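Local structure of molybdopterin-guanine dinucleotide biosynthesis protein A (MobA) (Archaeoglobus fulgidus, 3NGW) at residues D92-L104 with L166-N180. The protein probably binds GTP and transfers its nucleotidyl group in molybdenum cofactor biosynthesis. Residues are numbered along the deposited sequence; the frame is centred on the assembly and turned at random.
Sequences DMPFVKPEVLEHL and LRKFDKELISFFNIN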
# COMPACT_ATOMS: atom_id res chain seq x y z
N ASP A 92 2.64 -0.49 -6.24
CA ASP A 92 3.08 -1.66 -7.00
C ASP A 92 1.90 -2.50 -7.47
O ASP A 92 2.04 -3.33 -8.37
CB ASP A 92 4.01 -2.54 -6.16
CG ASP A 92 5.19 -1.76 -5.59
OD1 ASP A 92 4.97 -0.82 -4.79
OD2 ASP A 92 6.34 -2.11 -5.92
N MSE A 93 0.74 -2.31 -6.85
CA MSE A 93 -0.47 -3.04 -7.21
C MSE A 93 -1.45 -2.02 -7.81
O MSE A 93 -2.26 -1.43 -7.10
CB MSE A 93 -1.06 -3.70 -5.96
CG MSE A 93 -0.24 -4.87 -5.44
SE MSE A 93 -0.76 -5.56 -3.70
CE MSE A 93 0.58 -4.68 -2.60
N PRO A 94 -1.40 -1.81 -9.14
CA PRO A 94 -2.28 -0.86 -9.82
C PRO A 94 -3.69 -1.35 -10.13
O PRO A 94 -4.53 -0.55 -10.54
CB PRO A 94 -1.51 -0.56 -11.09
CG PRO A 94 -0.99 -1.91 -11.43
CD PRO A 94 -0.44 -2.39 -10.09
N PHE A 95 -3.94 -2.64 -9.96
CA PHE A 95 -5.25 -3.20 -10.26
C PHE A 95 -6.11 -3.48 -9.04
O PHE A 95 -7.11 -4.18 -9.15
CB PHE A 95 -5.10 -4.48 -11.07
CG PHE A 95 -4.30 -4.32 -12.31
CD1 PHE A 95 -4.63 -3.33 -13.23
CD2 PHE A 95 -3.19 -5.12 -12.55
CE1 PHE A 95 -3.87 -3.15 -14.39
CE2 PHE A 95 -2.43 -4.96 -13.70
CZ PHE A 95 -2.77 -3.97 -14.62
N VAL A 96 -5.72 -2.93 -7.89
CA VAL A 96 -6.48 -3.15 -6.67
C VAL A 96 -7.93 -2.75 -6.84
O VAL A 96 -8.23 -1.71 -7.41
CB VAL A 96 -5.90 -2.38 -5.49
CG1 VAL A 96 -6.86 -2.46 -4.31
CG2 VAL A 96 -4.54 -2.96 -5.10
N LYS A 97 -8.83 -3.59 -6.32
CA LYS A 97 -10.25 -3.31 -6.39
C LYS A 97 -10.75 -2.65 -5.11
O LYS A 97 -10.60 -3.19 -4.02
CB LYS A 97 -11.03 -4.60 -6.67
CG LYS A 97 -11.17 -4.88 -8.15
CD LYS A 97 -12.07 -6.06 -8.46
CE LYS A 97 -12.77 -5.86 -9.81
NZ LYS A 97 -11.83 -5.47 -10.91
N PRO A 98 -11.34 -1.46 -5.25
CA PRO A 98 -11.86 -0.69 -4.11
C PRO A 98 -12.79 -1.52 -3.24
O PRO A 98 -12.83 -1.33 -2.02
CB PRO A 98 -12.57 0.48 -4.79
CG PRO A 98 -11.74 0.70 -6.02
CD PRO A 98 -11.55 -0.72 -6.51
N GLU A 99 -13.53 -2.44 -3.85
CA GLU A 99 -14.44 -3.29 -3.11
C GLU A 99 -13.63 -4.12 -2.12
O GLU A 99 -14.06 -4.32 -0.98
CB GLU A 99 -15.22 -4.23 -4.03
CG GLU A 99 -15.78 -3.60 -5.31
CD GLU A 99 -14.72 -3.41 -6.40
OE1 GLU A 99 -13.99 -2.39 -6.35
OE2 GLU A 99 -14.61 -4.29 -7.29
N VAL A 100 -12.47 -4.61 -2.57
CA VAL A 100 -11.59 -5.42 -1.72
C VAL A 100 -11.13 -4.59 -0.53
O VAL A 100 -11.20 -5.04 0.62
CB VAL A 100 -10.34 -5.94 -2.50
CG1 VAL A 100 -9.38 -6.65 -1.54
CG2 VAL A 100 -10.75 -6.90 -3.61
N LEU A 101 -10.69 -3.37 -0.80
CA LEU A 101 -10.22 -2.48 0.27
C LEU A 101 -11.32 -2.16 1.25
O LEU A 101 -11.13 -2.24 2.47
CB LEU A 101 -9.66 -1.18 -0.33
CG LEU A 101 -8.21 -1.25 -0.84
CD1 LEU A 101 -7.86 0.02 -1.58
CD2 LEU A 101 -7.27 -1.46 0.35
N GLU A 102 -12.48 -1.78 0.73
CA GLU A 102 -13.62 -1.45 1.56
C GLU A 102 -13.89 -2.61 2.53
O GLU A 102 -14.09 -2.40 3.73
CB GLU A 102 -14.85 -1.18 0.68
CG GLU A 102 -15.74 -0.07 1.20
CD GLU A 102 -15.66 1.20 0.38
OE1 GLU A 102 -15.78 2.30 0.97
OE2 GLU A 102 -15.49 1.11 -0.86
N HIS A 103 -13.87 -3.83 2.01
CA HIS A 103 -14.11 -5.00 2.85
C HIS A 103 -13.04 -5.10 3.95
O HIS A 103 -13.37 -5.23 5.13
CB HIS A 103 -14.11 -6.26 1.99
CG HIS A 103 -14.41 -7.51 2.76
ND1 HIS A 103 -15.61 -7.72 3.41
CD2 HIS A 103 -13.66 -8.62 3.00
CE1 HIS A 103 -15.59 -8.89 4.01
NE2 HIS A 103 -14.42 -9.46 3.78
N LEU A 104 -11.77 -5.04 3.55
CA LEU A 104 -10.67 -5.14 4.51
C LEU A 104 -10.79 -4.14 5.65
O LEU A 104 -10.58 -4.49 6.81
CB LEU A 104 -9.33 -4.96 3.79
CG LEU A 104 -8.92 -6.10 2.85
CD1 LEU A 104 -7.59 -5.81 2.18
CD2 LEU A 104 -8.84 -7.41 3.66
N LEU A 166 -11.94 -13.25 -0.30
CA LEU A 166 -11.96 -11.99 -1.05
C LEU A 166 -12.34 -12.15 -2.51
O LEU A 166 -12.55 -11.16 -3.21
CB LEU A 166 -10.59 -11.31 -0.95
CG LEU A 166 -10.09 -10.93 0.45
CD1 LEU A 166 -8.64 -10.52 0.38
CD2 LEU A 166 -10.96 -9.82 1.02
N ARG A 167 -12.42 -13.39 -2.99
CA ARG A 167 -12.77 -13.63 -4.39
C ARG A 167 -14.17 -13.14 -4.77
O ARG A 167 -14.46 -12.90 -5.95
CB ARG A 167 -12.64 -15.12 -4.73
CG ARG A 167 -11.20 -15.61 -4.88
CD ARG A 167 -11.15 -17.05 -5.34
NE ARG A 167 -9.79 -17.55 -5.54
CZ ARG A 167 -8.98 -17.18 -6.53
NH1 ARG A 167 -9.39 -16.30 -7.43
NH2 ARG A 167 -7.76 -17.70 -6.62
N LYS A 168 -15.03 -12.99 -3.77
CA LYS A 168 -16.39 -12.50 -4.01
C LYS A 168 -16.34 -11.03 -4.42
O LYS A 168 -17.31 -10.49 -4.97
CB LYS A 168 -17.25 -12.68 -2.76
CG LYS A 168 -16.60 -12.17 -1.48
CD LYS A 168 -17.48 -12.37 -0.25
CE LYS A 168 -18.74 -11.52 -0.32
NZ LYS A 168 -19.49 -11.50 0.98
N PHE A 169 -15.21 -10.38 -4.17
CA PHE A 169 -15.03 -8.98 -4.50
C PHE A 169 -14.06 -8.86 -5.66
O PHE A 169 -14.07 -7.87 -6.38
CB PHE A 169 -14.47 -8.22 -3.30
CG PHE A 169 -15.31 -8.33 -2.07
CD1 PHE A 169 -16.59 -7.77 -2.03
CD2 PHE A 169 -14.82 -8.97 -0.93
CE1 PHE A 169 -17.36 -7.84 -0.87
CE2 PHE A 169 -15.59 -9.05 0.23
CZ PHE A 169 -16.86 -8.48 0.26
N ASP A 170 -13.22 -9.88 -5.82
CA ASP A 170 -12.23 -9.91 -6.88
C ASP A 170 -12.05 -11.33 -7.41
O ASP A 170 -11.28 -12.12 -6.85
CB ASP A 170 -10.89 -9.38 -6.36
CG ASP A 170 -9.86 -9.20 -7.46
OD1 ASP A 170 -8.77 -8.69 -7.16
OD2 ASP A 170 -10.15 -9.57 -8.61
N LYS A 171 -12.77 -11.65 -8.49
CA LYS A 171 -12.74 -12.97 -9.12
C LYS A 171 -11.36 -13.61 -9.26
O LYS A 171 -11.14 -14.73 -8.78
CB LYS A 171 -13.38 -12.90 -10.51
CG LYS A 171 -14.89 -13.14 -10.56
CD LYS A 171 -15.23 -14.63 -10.75
CE LYS A 171 -14.79 -15.16 -12.12
NZ LYS A 171 -15.16 -16.59 -12.34
N GLU A 172 -10.45 -12.91 -9.92
CA GLU A 172 -9.10 -13.44 -10.14
C GLU A 172 -8.07 -12.90 -9.16
O GLU A 172 -6.86 -13.12 -9.33
CB GLU A 172 -8.67 -13.11 -11.57
CG GLU A 172 -9.68 -13.51 -12.62
CD GLU A 172 -9.46 -12.81 -13.96
OE1 GLU A 172 -10.25 -13.06 -14.90
OE2 GLU A 172 -8.50 -12.01 -14.07
N LEU A 173 -8.53 -12.21 -8.12
CA LEU A 173 -7.64 -11.65 -7.12
C LEU A 173 -6.55 -10.81 -7.78
O LEU A 173 -5.40 -10.79 -7.33
CB LEU A 173 -7.00 -12.77 -6.29
CG LEU A 173 -7.97 -13.71 -5.58
CD1 LEU A 173 -7.19 -14.74 -4.81
CD2 LEU A 173 -8.88 -12.91 -4.65
N ILE A 174 -6.93 -10.11 -8.85
CA ILE A 174 -6.01 -9.26 -9.59
C ILE A 174 -5.49 -8.12 -8.70
O ILE A 174 -4.47 -7.51 -9.00
CB ILE A 174 -6.71 -8.69 -10.86
CG1 ILE A 174 -5.68 -8.06 -11.80
CG2 ILE A 174 -7.78 -7.69 -10.47
CD1 ILE A 174 -4.66 -9.06 -12.32
N SER A 175 -6.19 -7.86 -7.60
CA SER A 175 -5.80 -6.81 -6.67
C SER A 175 -4.40 -7.06 -6.08
O SER A 175 -3.73 -6.12 -5.64
CB SER A 175 -6.81 -6.70 -5.53
OG SER A 175 -8.10 -6.35 -5.98
N PHE A 176 -3.98 -8.32 -6.09
CA PHE A 176 -2.69 -8.73 -5.52
C PHE A 176 -1.52 -8.77 -6.50
O PHE A 176 -0.39 -9.07 -6.12
CB PHE A 176 -2.87 -10.10 -4.85
CG PHE A 176 -3.75 -10.05 -3.64
CD1 PHE A 176 -3.23 -9.64 -2.41
CD2 PHE A 176 -5.10 -10.33 -3.73
CE1 PHE A 176 -4.06 -9.51 -1.29
CE2 PHE A 176 -5.94 -10.20 -2.62
CZ PHE A 176 -5.41 -9.79 -1.39
N PHE A 177 -1.80 -8.47 -7.76
CA PHE A 177 -0.78 -8.46 -8.78
C PHE A 177 0.21 -7.32 -8.54
O PHE A 177 -0.17 -6.16 -8.47
CB PHE A 177 -1.45 -8.34 -10.15
CG PHE A 177 -0.49 -8.15 -11.28
CD1 PHE A 177 -0.22 -6.89 -11.78
CD2 PHE A 177 0.16 -9.24 -11.84
CE1 PHE A 177 0.69 -6.71 -12.82
CE2 PHE A 177 1.07 -9.07 -12.87
CZ PHE A 177 1.33 -7.81 -13.36
N ASN A 178 1.48 -7.67 -8.40
CA ASN A 178 2.51 -6.67 -8.16
C ASN A 178 3.38 -6.45 -9.39
O ASN A 178 3.57 -7.36 -10.19
CB ASN A 178 3.41 -7.11 -6.99
CG ASN A 178 2.80 -6.79 -5.63
OD1 ASN A 178 3.07 -5.74 -5.05
ND2 ASN A 178 1.98 -7.70 -5.12
N ILE A 179 3.89 -5.24 -9.53
CA ILE A 179 4.78 -4.91 -10.63
C ILE A 179 6.16 -4.58 -10.07
O ILE A 179 6.36 -3.51 -9.51
CB ILE A 179 4.32 -3.68 -11.42
CG1 ILE A 179 2.95 -3.94 -12.05
CG2 ILE A 179 5.36 -3.33 -12.48
CD1 ILE A 179 2.45 -2.79 -12.90
N ASN A 180 7.11 -5.50 -10.23
CA ASN A 180 8.46 -5.27 -9.72
C ASN A 180 9.56 -5.54 -10.74
O ASN A 180 10.62 -4.91 -10.69
CB ASN A 180 8.73 -6.15 -8.49
CG ASN A 180 7.74 -5.91 -7.36
OD1 ASN A 180 6.56 -6.23 -7.47
ND2 ASN A 180 8.23 -5.32 -6.26
O HOH W 1 -2.59 -5.27 -8.49
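S175 OG takes the backbone N-H of K97, 2.9 Å from K97 N, where the loop out of strand 86-90 turns into helix 98-111. This is a GT-A type nucleotidyltransferase fold, a mixed beta-sheet flanked by helices; here the loop and first turns of helix 98-111 lie along the irregular chain 166-180 that leads to helix 182-194. The serine hydroxyl donates a hydrogen bond to D170 OD1, 2.7 Å from S175 OG and met from above the carboxylate plane. With OG beside the backbone N (chi1 -62°), hydroxyl and S175 N both reach that same oxygen. V100 CG2 packs at a slant 3.7 Å from D170 CB, and the K97 side chain crosses that of D170 at about a right angle, CD near the carboxylate.

Farther along the helix, the H103 ring has F169 over one face, the two planes inclined at 39°, while L166 CD2 meets its edge at 3.6 Å from H103 CD2. The imidazole swings out anti to its backbone nitrogen (chi1 -177°), and its NE2 is hydrogen-bonded to the hydroxyl of Y161. An alanine here is likely to strip F169 of the ring it packs on, L166 CD2 of its edge contact and Y161 OH of its imidazole partner.

Toward the other end, F177 CD1 approaches the edge of the F95 ring, 3.5 Å from F95 CE2, and I174 CG1 packs against F95 CB; I191 of helix 182-194 touches both F95 and I174. A water accepts from F95 N and is within hydrogen-bonding distance of I174 O and F177 O. The M93 side chain, a selenomethionine, runs beside N178. Near D184, a calcium-binding residue whose OD2 accepts from N180 N, and beside the K18-D92 salt bridge, I179 N donates to D92 O at 2.9 Å.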